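Local coordinates for DNA-binding protein reb1 (Schizosaccharomyces pombe, PDB 5EYB) that binds specific sites in ribosomal DNA and upstream of many RNA polymerase II genes, and helps terminate transcription by RNA polymerase I, at residues Cys172-Glu177 and Asn205-Arg210; Glu181-Val186 and Asp213-Gly218; Val187-Gly190 and Thr194-Gly197. One frame throughout, in Å; residues are numbered along the deposited sequence.

Contact 1. Residues Cys172-Glu177 and Asn205-Arg210; sequences CVWSKE and NDCRDR. With nucleotides of chain B; nucleotides of chain C.
Trp174 and Arg210 have the nearest CA atoms across the contact, 8.4 Å apart, where the lead-in to helix 176-189 passes helix 204-215. The indole lies with one face against the aliphatic part of Arg210: CG of Arg210 sits 3.3 Å from the centroid of the five-membered ring of Trp174, 15° off the ring normal, a CH-pi contact. Bent at chi2 (-61°), the Arg210 chain turns back beyond CG, the two side chains sliding past each other in opposite directions, until the guanidinium lies over CB of Trp174 with its plane 22° from that of the ring. The charge of Arg210 is met by Asp179 in a salt bridge, while Arg202 makes a cation-pi contact with the same indole. At the ring's edge, near its plane, SG of Cys207 lies 4.3 Å from CH2 of Trp174. An alanine in place of Trp174 is likely to leave the methylenes of Arg210 without their flat support and its guanidinium freer to turn. The other side of helix 204-215 reads DNA. Arg208 donates from NH1 to N7 of DG12 of chain B (2.9 Å) and from NH2 to O6 of DG12 of chain B (3.1 Å). Its NE and NH2 both grip OD1 of Asp209, fixing the guanidinium's rotation, and OD2 of Asp209 accepts from N4 of DC15 of chain C at 2.9 Å. Trp174 is probably the first of the regularly spaced tryptophans whose packing defines a Myb repeat, Trp193 being the next, and helix 204-215, with Arg208 and Asp209 on the bases, is consistent with its recognition helix.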
loop_
_atom_site.group_PDB
_atom_site.type_symbol
_atom_site.label_atom_id
_atom_site.label_comp_id
_atom_site.label_asym_id
_atom_site.label_seq_id
_atom_site.Cartn_x
_atom_site.Cartn_y
_atom_site.Cartn_z
ATOM N N CYS A 172 8.715 -3.212 13.184
ATOM C CA CYS A 172 7.559 -3.757 12.475
ATOM C C CYS A 172 7.018 -5.030 13.115
ATOM O O CYS A 172 5.846 -5.369 12.946
ATOM C CB CYS A 172 7.919 -4.036 11.014
ATOM S SG CYS A 172 9.489 -4.896 10.779
ATOM N N VAL A 173 7.876 -5.731 13.849
ATOM C CA VAL A 173 7.522 -7.031 14.400
ATOM C C VAL A 173 6.643 -6.926 15.643
ATOM O O VAL A 173 7.115 -6.576 16.724
ATOM C CB VAL A 173 8.779 -7.845 14.754
ATOM N N TRP A 174 5.359 -7.225 15.476
ATOM C CA TRP A 174 4.453 -7.384 16.607
ATOM C C TRP A 174 4.262 -8.868 16.882
ATOM O O TRP A 174 4.004 -9.647 15.962
ATOM C CB TRP A 174 3.105 -6.715 16.337
ATOM C CG TRP A 174 3.139 -5.218 16.402
ATOM C CD1 TRP A 174 3.753 -4.373 15.524
ATOM C CD2 TRP A 174 2.522 -4.385 17.393
ATOM N NE1 TRP A 174 3.560 -3.068 15.908
ATOM C CE2 TRP A 174 2.807 -3.048 17.052
ATOM C CE3 TRP A 174 1.749 -4.642 18.530
ATOM C CZ2 TRP A 174 2.350 -1.970 17.808
ATOM C CZ3 TRP A 174 1.299 -3.569 19.281
ATOM C CH2 TRP A 174 1.601 -2.251 18.918
ATOM N N SER A 175 4.399 -9.262 18.142
ATOM C CA SER A 175 4.228 -10.660 18.511
ATOM C C SER A 175 2.768 -10.955 18.835
ATOM O O SER A 175 1.938 -10.046 18.899
ATOM C CB SER A 175 5.123 -11.014 19.699
ATOM O OG SER A 175 4.812 -10.218 20.827
ATOM N N LYS A 176 2.460 -12.233 19.028
ATOM C CA LYS A 176 1.103 -12.654 19.353
ATOM C C LYS A 176 0.665 -12.065 20.689
ATOM O O LYS A 176 -0.486 -11.657 20.853
ATOM C CB LYS A 176 1.010 -14.182 19.393
ATOM C CG LYS A 176 1.519 -14.884 18.141
ATOM C CD LYS A 176 0.646 -14.582 16.934
ATOM C CE LYS A 176 1.119 -15.344 15.703
ATOM N NZ LYS A 176 0.256 -15.082 14.517
ATOM N N GLU A 177 1.601 -12.015 21.633
ATOM C CA GLU A 177 1.321 -11.535 22.984
ATOM C C GLU A 177 1.174 -10.022 22.992
ATOM O O GLU A 177 0.307 -9.471 23.666
ATOM C CB GLU A 177 2.429 -11.964 23.950
ATOM C CG GLU A 177 2.759 -13.453 23.903
ATOM C CD GLU A 177 3.703 -13.817 22.764
ATOM O OE1 GLU A 177 4.529 -12.965 22.373
ATOM O OE2 GLU A 177 3.611 -14.953 22.254
ATOM N N ASN A 205 0.593 6.174 16.984
ATOM C CA ASN A 205 0.091 5.912 15.640
ATOM C C ASN A 205 0.239 4.440 15.248
ATOM O O ASN A 205 -0.651 3.867 14.614
ATOM C CB ASN A 205 0.809 6.805 14.623
ATOM C CG ASN A 205 0.187 6.730 13.234
ATOM O OD1 ASN A 205 0.700 6.050 12.347
ATOM N ND2 ASN A 205 -0.920 7.436 13.042
ATOM N N ASP A 206 1.360 3.832 15.633
ATOM C CA ASP A 206 1.599 2.409 15.381
ATOM C C ASP A 206 0.583 1.536 16.106
ATOM O O ASP A 206 0.181 0.487 15.602
ATOM C CB ASP A 206 3.010 2.003 15.811
ATOM C CG ASP A 206 4.086 2.619 14.947
ATOM O OD1 ASP A 206 3.821 2.880 13.754
ATOM O OD2 ASP A 206 5.202 2.838 15.462
ATOM N N CYS A 207 0.183 1.969 17.297
ATOM C CA CYS A 207 -0.812 1.245 18.073
ATOM C C CYS A 207 -2.158 1.286 17.369
ATOM O O CYS A 207 -2.852 0.273 17.283
ATOM C CB CYS A 207 -0.932 1.820 19.485
ATOM S SG CYS A 207 0.519 1.543 20.525
ATOM N N ARG A 208 -2.520 2.462 16.865
ATOM C CA ARG A 208 -3.755 2.625 16.106
ATOM C C ARG A 208 -3.731 1.717 14.886
ATOM O O ARG A 208 -4.687 0.980 14.637
ATOM C CB ARG A 208 -3.947 4.086 15.678
ATOM C CG ARG A 208 -5.379 4.473 15.273
ATOM C CD ARG A 208 -5.762 4.010 13.863
ATOM N NE ARG A 208 -4.764 4.376 12.859
ATOM C CZ ARG A 208 -4.873 5.414 12.033
ATOM N NH1 ARG A 208 -5.943 6.196 12.081
ATOM N NH2 ARG A 208 -3.914 5.667 11.154
ATOM N N ASP A 209 -2.639 1.776 14.129
ATOM C CA ASP A 209 -2.535 1.010 12.892
ATOM C C ASP A 209 -2.626 -0.492 13.160
ATOM O O ASP A 209 -3.343 -1.207 12.455
ATOM C CB ASP A 209 -1.235 1.347 12.154
ATOM C CG ASP A 209 -1.173 2.801 11.702
ATOM O OD1 ASP A 209 -2.240 3.433 11.543
ATOM O OD2 ASP A 209 -0.050 3.311 11.500
ATOM N N ARG A 210 -1.916 -0.964 14.183
ATOM C CA ARG A 210 -1.978 -2.374 14.562
ATOM C C ARG A 210 -3.396 -2.788 14.911
ATOM O O ARG A 210 -3.839 -3.873 14.548
ATOM C CB ARG A 210 -1.061 -2.670 15.741
ATOM C CG ARG A 210 0.050 -3.632 15.405
ATOM C CD ARG A 210 -0.466 -4.993 14.970
ATOM N NE ARG A 210 0.509 -5.667 14.116
ATOM C CZ ARG A 210 0.492 -6.963 13.824
ATOM N NH1 ARG A 210 -0.447 -7.748 14.329
ATOM N NH2 ARG A 210 1.423 -7.476 13.033
ATOM P P DG B 12 -13.174 7.957 10.970
ATOM O OP1 DG B 12 -14.609 8.208 10.711
ATOM O OP2 DG B 12 -12.700 6.587 11.260
ATOM O "O5'" DG B 12 -12.299 8.488 9.744
ATOM C "C5'" DG B 12 -12.292 9.872 9.430
ATOM C "C4'" DG B 12 -11.326 10.162 8.299
ATOM O "O4'" DG B 12 -9.974 10.204 8.810
ATOM C "C3'" DG B 12 -11.326 9.134 7.160
ATOM O "O3'" DG B 12 -11.554 9.797 5.918
ATOM C "C2'" DG B 12 -9.926 8.510 7.223
ATOM C "C1'" DG B 12 -9.117 9.624 7.862
ATOM N N9 DG B 12 -7.919 9.163 8.550
ATOM C C8 DG B 12 -7.861 8.330 9.641
ATOM N N7 DG B 12 -6.647 8.096 10.051
ATOM C C5 DG B 12 -5.848 8.826 9.180
ATOM C C6 DG B 12 -4.443 8.959 9.131
ATOM O O6 DG B 12 -3.599 8.443 9.872
ATOM N N1 DG B 12 -4.040 9.791 8.093
ATOM C C2 DG B 12 -4.888 10.415 7.212
ATOM N N2 DG B 12 -4.310 11.178 6.278
ATOM N N3 DG B 12 -6.208 10.299 7.244
ATOM C C4 DG B 12 -6.616 9.490 8.253
ATOM P P DC C 15 8.174 5.516 8.840
ATOM O OP1 DC C 15 9.583 5.970 8.864
ATOM O OP2 DC C 15 7.487 5.130 10.096
ATOM O "O5'" DC C 15 7.267 6.636 8.155
ATOM C "C5'" DC C 15 7.446 6.948 6.789
ATOM C "C4'" DC C 15 6.220 7.631 6.233
ATOM O "O4'" DC C 15 5.109 6.732 6.300
ATOM C "C3'" DC C 15 5.773 8.863 7.003
ATOM O "O3'" DC C 15 6.354 10.021 6.412
ATOM C "C2'" DC C 15 4.244 8.856 6.853
ATOM C "C1'" DC C 15 3.927 7.484 6.251
ATOM N N1 DC C 15 2.873 6.742 6.987
ATOM C C2 DC C 15 1.554 6.782 6.531
ATOM O O2 DC C 15 1.286 7.438 5.519
ATOM N N3 DC C 15 0.602 6.097 7.216
ATOM C C4 DC C 15 0.932 5.402 8.302
ATOM N N4 DC C 15 -0.039 4.743 8.942
ATOM C C5 DC C 15 2.272 5.352 8.780
ATOM C C6 DC C 15 3.200 6.031 8.100
ATOM P P DC C 14 8.552 -0.823 8.777
ATOM O OP1 DC C 14 10.026 -0.897 8.673
ATOM O OP2 DC C 14 7.878 -1.139 10.053
ATOM O "O5'" DC C 14 8.088 0.647 8.371
ATOM C "C5'" DC C 14 8.177 1.058 7.024
ATOM C "C4'" DC C 14 7.310 2.275 6.783
ATOM O "O4'" DC C 14 5.959 1.867 6.524
ATOM C "C3'" DC C 14 7.207 3.234 7.963
ATOM O "O3'" DC C 14 8.126 4.299 7.793
ATOM C "C2'" DC C 14 5.749 3.729 7.922
ATOM C "C1'" DC C 14 5.146 2.987 6.730
ATOM N N1 DC C 14 3.750 2.540 6.960
ATOM C C2 DC C 14 2.732 3.020 6.133
ATOM O O2 DC C 14 3.018 3.798 5.217
ATOM N N3 DC C 14 1.459 2.611 6.355
ATOM C C4 DC C 14 1.194 1.770 7.354
ATOM N N4 DC C 14 -0.077 1.396 7.535
ATOM C C5 DC C 14 2.222 1.273 8.212
ATOM C C6 DC C 14 3.472 1.683 7.981
#

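Contact 2. Residues Glu181-Val186 and Asp213-Gly218; sequences ELRKNV and DVVRFG
Val215 reaches helix 176-189 with both of its methyl groups, and the contact across the segments is apolar. CG2 of Val215 lies 4.2 Å from CD2 of Leu182, the two side chains meeting at a slant. The other branch, CG1 of Val215, rests 3.9 Å from CB of Arg183. With CG1 anti to its backbone N (chi1 -178°) and CG2 beside that N, Val215 straddles two consecutive residues of the helix. Only the base of Arg183 takes part; its chain bends at chi3 and leads away to a salt bridge with Glu180 on the same helix. Leu182 also packs on Cys207, Arg210, Ile196 and Met200, a place in the hydrophobic centre of the three-helix Myb repeat, where the first helix lies against both helices of the helix-turn-helix. Backbone hydrogen bonds shape each side separately. Helix 176-189 keeps its regular pattern, as from Val186 N to Leu182 O. Over Asp213-Val215 helix 204-215 widens into a pi-type turn, and a type I turn follows, bonded from Gly218 N to Val215 O (3.0 Å), with Gly218 at positive phi. OD1 of Asp213 forms a salt bridge with Arg265, which links this end of helix 204-215 to the second Myb-type region.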
loop_
_atom_site.group_PDB
_atom_site.type_symbol
_atom_site.label_atom_id
_atom_site.label_comp_id
_atom_site.label_asym_id
_atom_site.label_seq_id
_atom_site.Cartn_x
_atom_site.Cartn_y
_atom_site.Cartn_z
ATOM N N GLU A 181 -1.837 -7.833 24.156
ATOM C CA GLU A 181 -1.687 -6.782 25.154
ATOM C C GLU A 181 -2.321 -5.492 24.658
ATOM O O GLU A 181 -2.918 -4.741 25.428
ATOM C CB GLU A 181 -0.210 -6.553 25.477
ATOM C CG GLU A 181 0.022 -5.580 26.618
ATOM C CD GLU A 181 -0.343 -6.169 27.970
ATOM O OE1 GLU A 181 -0.495 -7.405 28.062
ATOM O OE2 GLU A 181 -0.475 -5.395 28.944
ATOM N N LEU A 182 -2.187 -5.246 23.360
ATOM C CA LEU A 182 -2.801 -4.085 22.741
ATOM C C LEU A 182 -4.317 -4.175 22.824
ATOM O O LEU A 182 -4.983 -3.210 23.201
ATOM C CB LEU A 182 -2.363 -3.955 21.285
ATOM C CG LEU A 182 -3.081 -2.853 20.504
ATOM C CD1 LEU A 182 -2.689 -1.483 21.029
ATOM C CD2 LEU A 182 -2.800 -2.971 19.015
ATOM N N ARG A 183 -4.852 -5.339 22.469
ATOM C CA ARG A 183 -6.292 -5.580 22.505
ATOM C C ARG A 183 -6.884 -5.278 23.876
ATOM O O ARG A 183 -7.871 -4.555 23.989
ATOM C CB ARG A 183 -6.603 -7.029 22.125
ATOM C CG ARG A 183 -8.087 -7.336 22.006
ATOM C CD ARG A 183 -8.340 -8.828 21.864
ATOM N NE ARG A 183 -7.921 -9.566 23.054
ATOM C CZ ARG A 183 -8.626 -9.635 24.181
ATOM N NH1 ARG A 183 -9.791 -9.006 24.282
ATOM N NH2 ARG A 183 -8.165 -10.328 25.211
ATOM N N LYS A 184 -6.265 -5.833 24.913
ATOM C CA LYS A 184 -6.739 -5.660 26.280
ATOM C C LYS A 184 -6.668 -4.206 26.729
ATOM O O LYS A 184 -7.506 -3.748 27.507
ATOM C CB LYS A 184 -5.937 -6.550 27.233
ATOM C CG LYS A 184 -6.243 -8.029 27.074
ATOM C CD LYS A 184 -5.469 -8.884 28.059
ATOM C CE LYS A 184 -3.991 -8.945 27.714
ATOM N NZ LYS A 184 -3.314 -10.058 28.438
ATOM N N ASN A 185 -5.667 -3.483 26.240
ATOM C CA ASN A 185 -5.548 -2.062 26.540
ATOM C C ASN A 185 -6.678 -1.261 25.903
ATOM O O ASN A 185 -7.195 -0.314 26.502
ATOM C CB ASN A 185 -4.195 -1.529 26.074
ATOM C CG ASN A 185 -3.128 -1.637 27.144
ATOM O OD1 ASN A 185 -3.358 -1.283 28.300
ATOM N ND2 ASN A 185 -1.957 -2.131 26.768
ATOM N N VAL A 186 -7.061 -1.647 24.691
ATOM C CA VAL A 186 -8.167 -0.993 24.005
ATOM C C VAL A 186 -9.489 -1.338 24.693
ATOM O O VAL A 186 -10.385 -0.497 24.791
ATOM C CB VAL A 186 -8.220 -1.386 22.512
ATOM C CG1 VAL A 186 -9.377 -0.701 21.811
ATOM C CG2 VAL A 186 -6.910 -1.026 21.828
ATOM N N ASP A 213 -5.976 -2.116 11.535
ATOM C CA ASP A 213 -5.716 -2.920 10.348
ATOM C C ASP A 213 -5.443 -4.399 10.628
ATOM O O ASP A 213 -5.354 -5.194 9.696
ATOM C CB ASP A 213 -4.542 -2.326 9.564
ATOM C CG ASP A 213 -4.885 -0.993 8.923
ATOM O OD1 ASP A 213 -6.016 -0.855 8.413
ATOM O OD2 ASP A 213 -4.028 -0.082 8.931
ATOM N N VAL A 214 -5.303 -4.778 11.894
ATOM C CA VAL A 214 -5.016 -6.175 12.215
ATOM C C VAL A 214 -5.813 -6.721 13.400
ATOM O O VAL A 214 -6.620 -7.637 13.245
ATOM C CB VAL A 214 -3.519 -6.394 12.520
ATOM C CG1 VAL A 214 -3.279 -7.841 12.918
ATOM C CG2 VAL A 214 -2.653 -6.023 11.325
ATOM N N VAL A 215 -5.580 -6.156 14.581
ATOM C CA VAL A 215 -6.086 -6.732 15.823
ATOM C C VAL A 215 -7.599 -6.547 16.025
ATOM O O VAL A 215 -8.252 -7.409 16.611
ATOM C CB VAL A 215 -5.323 -6.146 17.032
ATOM C CG1 VAL A 215 -5.796 -6.775 18.340
ATOM C CG2 VAL A 215 -3.827 -6.367 16.858
ATOM N N ARG A 216 -8.160 -5.445 15.528
ATOM C CA ARG A 216 -9.598 -5.188 15.674
ATOM C C ARG A 216 -10.442 -6.333 15.125
ATOM O O ARG A 216 -11.497 -6.654 15.670
ATOM C CB ARG A 216 -10.004 -3.883 14.972
ATOM C CG ARG A 216 -11.476 -3.519 15.171
ATOM C CD ARG A 216 -11.871 -2.218 14.477
ATOM N NE ARG A 216 -13.205 -1.769 14.883
ATOM C CZ ARG A 216 -13.441 -0.941 15.897
ATOM N NH1 ARG A 216 -12.435 -0.462 16.610
ATOM N NH2 ARG A 216 -14.681 -0.587 16.197
ATOM N N PHE A 217 -9.970 -6.947 14.046
ATOM C CA PHE A 217 -10.721 -8.002 13.380
ATOM C C PHE A 217 -10.695 -9.301 14.173
ATOM O O PHE A 217 -11.592 -10.136 14.040
ATOM C CB PHE A 217 -10.172 -8.232 11.973
ATOM C CG PHE A 217 -10.388 -7.070 11.049
ATOM C CD1 PHE A 217 -11.557 -6.960 10.317
ATOM C CD2 PHE A 217 -9.425 -6.084 10.919
ATOM C CE1 PHE A 217 -11.761 -5.892 9.468
ATOM C CE2 PHE A 217 -9.622 -5.013 10.071
ATOM C CZ PHE A 217 -10.792 -4.916 9.343
ATOM N N GLY A 218 -9.667 -9.463 14.998
ATOM C CA GLY A 218 -9.512 -10.668 15.788
ATOM C C GLY A 218 -9.197 -11.872 14.923
ATOM O O GLY A 218 -8.207 -11.885 14.193
#

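Contact 3. Residues Val187-Gly190 and Thr194-Gly197; sequences VEHG and TKIG. With nucleotides of chain B.
His189 and Lys195 are brought together by their first torsions: the imidazole stands beside its own backbone N (chi1 -59°), while the lysine chain starts out anti to its N (chi1 173°) and bends at chi3 and chi4. The two side chains cross at about a right angle. CD of Lys195 comes over one face of the imidazole, displaced toward the rim, in a CH-pi contact 4.3 Å from the centroid of the His189 ring and 25° off its normal. The opposite face is backed by CG of Glu188, so the ring lies between two aliphatic methylenes. Deeper in, CD1 of Ile196 touches the carbonyl O of Gly190 at 3.5 Å. Gly190, just past the end of helix 176-189, has positive phi, at backbone angles where a side chain would collide with the preceding carbonyl. Ile196 also packs on Leu182, Asn185 and Val186. Helix 193-199 is consistent with the first helix of a Myb-type helix-turn-helix, packed on the helix before it. Thr194 takes no part in this packing and serves the DNA instead. OG1 of Thr194 donates to OP2 of DA10 of chain B at 2.6 Å, and the backbone N of Thr194 adds a weak bond to the same oxygen (3.1 Å). Because Thr194 lies in the first turn of helix 193-199, the helix dipole would probably strengthen its hold on the phosphate. Helix against helix is thus joined by methylene and methyl contacts, without a hydrogen bond, while the polar chemistry is spent on the phosphate.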
loop_
_atom_site.group_PDB
_atom_site.type_symbol
_atom_site.label_atom_id
_atom_site.label_comp_id
_atom_site.label_asym_id
_atom_site.label_seq_id
_atom_site.Cartn_x
_atom_site.Cartn_y
_atom_site.Cartn_z
ATOM N N VAL A 187 -9.604 -2.569 25.182
ATOM C CA VAL A 187 -10.785 -2.969 25.944
ATOM C C VAL A 187 -10.836 -2.208 27.267
ATOM O O VAL A 187 -11.905 -1.836 27.750
ATOM C CB VAL A 187 -10.805 -4.488 26.219
ATOM C CG1 VAL A 187 -12.003 -4.861 27.072
ATOM C CG2 VAL A 187 -10.838 -5.266 24.917
ATOM N N GLU A 188 -9.665 -1.957 27.837
ATOM C CA GLU A 188 -9.583 -1.308 29.137
ATOM C C GLU A 188 -9.728 0.208 29.058
ATOM O O GLU A 188 -10.457 0.807 29.849
ATOM C CB GLU A 188 -8.262 -1.665 29.823
ATOM C CG GLU A 188 -8.080 -1.028 31.188
ATOM C CD GLU A 188 -9.038 -1.577 32.234
ATOM O OE1 GLU A 188 -9.768 -2.549 31.939
ATOM O OE2 GLU A 188 -9.054 -1.039 33.361
ATOM N N HIS A 189 -9.036 0.826 28.103
ATOM C CA HIS A 189 -8.916 2.279 28.086
ATOM C C HIS A 189 -9.615 2.950 26.905
ATOM O O HIS A 189 -9.800 4.167 26.906
ATOM C CB HIS A 189 -7.437 2.672 28.097
ATOM C CG HIS A 189 -6.687 2.158 29.287
ATOM N ND1 HIS A 189 -7.000 2.523 30.579
ATOM C CD2 HIS A 189 -5.640 1.306 29.381
ATOM C CE1 HIS A 189 -6.177 1.919 31.416
ATOM N NE2 HIS A 189 -5.342 1.173 30.716
ATOM N N GLY A 190 -10.004 2.164 25.905
ATOM C CA GLY A 190 -10.640 2.714 24.719
ATOM C C GLY A 190 -9.630 3.117 23.661
ATOM O O GLY A 190 -8.479 2.682 23.703
ATOM N N THR A 194 -2.278 7.445 22.763
ATOM C CA THR A 194 -1.166 8.084 23.456
ATOM C C THR A 194 -0.970 7.451 24.833
ATOM O O THR A 194 0.155 7.144 25.236
ATOM C CB THR A 194 -1.390 9.599 23.604
ATOM O OG1 THR A 194 -1.585 10.183 22.311
ATOM C CG2 THR A 194 -0.190 10.254 24.267
ATOM N N LYS A 195 -2.074 7.257 25.549
ATOM C CA LYS A 195 -2.045 6.587 26.845
ATOM C C LYS A 195 -1.592 5.140 26.691
ATOM O O LYS A 195 -0.739 4.660 27.439
ATOM C CB LYS A 195 -3.421 6.643 27.510
ATOM C CG LYS A 195 -3.542 5.826 28.780
ATOM C CD LYS A 195 -4.977 5.808 29.274
ATOM C CE LYS A 195 -5.233 6.906 30.286
ATOM N NZ LYS A 195 -4.534 6.618 31.568
ATOM N N ILE A 196 -2.168 4.454 25.707
ATOM C CA ILE A 196 -1.831 3.063 25.435
ATOM C C ILE A 196 -0.395 2.937 24.940
ATOM O O ILE A 196 0.362 2.084 25.407
ATOM C CB ILE A 196 -2.792 2.449 24.399
ATOM C CG1 ILE A 196 -4.179 2.264 25.019
ATOM C CG2 ILE A 196 -2.257 1.122 23.889
ATOM C CD1 ILE A 196 -5.177 1.605 24.102
ATOM N N GLY A 197 -0.026 3.807 24.004
ATOM C CA GLY A 197 1.309 3.809 23.437
ATOM C C GLY A 197 2.415 3.882 24.473
ATOM O O GLY A 197 3.415 3.169 24.373
ATOM P P DA B 10 -5.175 10.045 21.695
ATOM O OP1 DA B 10 -5.690 9.447 22.950
ATOM O OP2 DA B 10 -3.827 9.682 21.202
ATOM O "O5'" DA B 10 -6.227 9.744 20.532
ATOM C "C5'" DA B 10 -7.548 10.248 20.621
ATOM C "C4'" DA B 10 -8.174 10.351 19.244
ATOM O "O4'" DA B 10 -7.457 11.335 18.459
ATOM C "C3'" DA B 10 -8.159 9.055 18.419
ATOM O "O3'" DA B 10 -9.474 8.784 17.928
ATOM C "C2'" DA B 10 -7.180 9.365 17.283
ATOM C "C1'" DA B 10 -7.352 10.862 17.141
ATOM N N9 DA B 10 -6.228 11.520 16.480
ATOM C C8 DA B 10 -4.904 11.420 16.803
ATOM N N7 DA B 10 -4.113 12.122 16.025
ATOM C C5 DA B 10 -4.980 12.722 15.129
ATOM C C6 DA B 10 -4.771 13.596 14.043
ATOM N N6 DA B 10 -3.563 14.031 13.668
ATOM N N1 DA B 10 -5.856 14.006 13.356
ATOM C C2 DA B 10 -7.062 13.567 13.730
ATOM N N3 DA B 10 -7.384 12.751 14.729
ATOM C C4 DA B 10 -6.287 12.360 15.395
ATOM P P DT B 9 -0.639 14.678 23.366
ATOM O OP1 DT B 9 -0.722 14.232 24.775
ATOM O OP2 DT B 9 0.596 14.417 22.588
ATOM O "O5'" DT B 9 -1.895 14.082 22.574
ATOM C "C5'" DT B 9 -3.209 14.341 23.053
ATOM C "C4'" DT B 9 -4.264 13.861 22.068
ATOM O "O4'" DT B 9 -4.294 14.733 20.913
ATOM C "C3'" DT B 9 -4.070 12.436 21.529
ATOM O "O3'" DT B 9 -5.214 11.644 21.847
ATOM C "C2'" DT B 9 -3.913 12.627 20.010
ATOM C "C1'" DT B 9 -4.601 13.965 19.782
ATOM N N1 DT B 9 -4.133 14.706 18.561
ATOM C C2 DT B 9 -5.053 15.083 17.610
ATOM O O2 DT B 9 -6.243 14.839 17.696
ATOM N N3 DT B 9 -4.529 15.758 16.543
ATOM C C4 DT B 9 -3.206 16.092 16.331
ATOM O O4 DT B 9 -2.836 16.703 15.336
ATOM C C5 DT B 9 -2.291 15.671 17.363
ATOM C C7 DT B 9 -0.829 15.981 17.239
ATOM C C6 DT B 9 -2.792 15.007 18.419
#

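In the fold
All three contacts lie in one Myb-type domain and share helix 176-189 or its lead-in. Contacts 1 and 2 both join it to helix 204-215, with centres about 9 Å apart, and are bridged by Leu182, whose CD2 packs on Cys207 O and on CB of Arg210. Contact 3 ties the same helix to helix 193-199 and is nested in the loops closed by the other two. None is wholly buried: each has one buried residue among those that touch, Cys207, Leu182 and Ile196 respectively, and contact 3 also includes an exposed lysine. Contact 2 is aliphatic, whereas contacts 1 and 3 add aromatic faces and hydrogen-bond to DNA, bases in the first and backbone phosphate in the last.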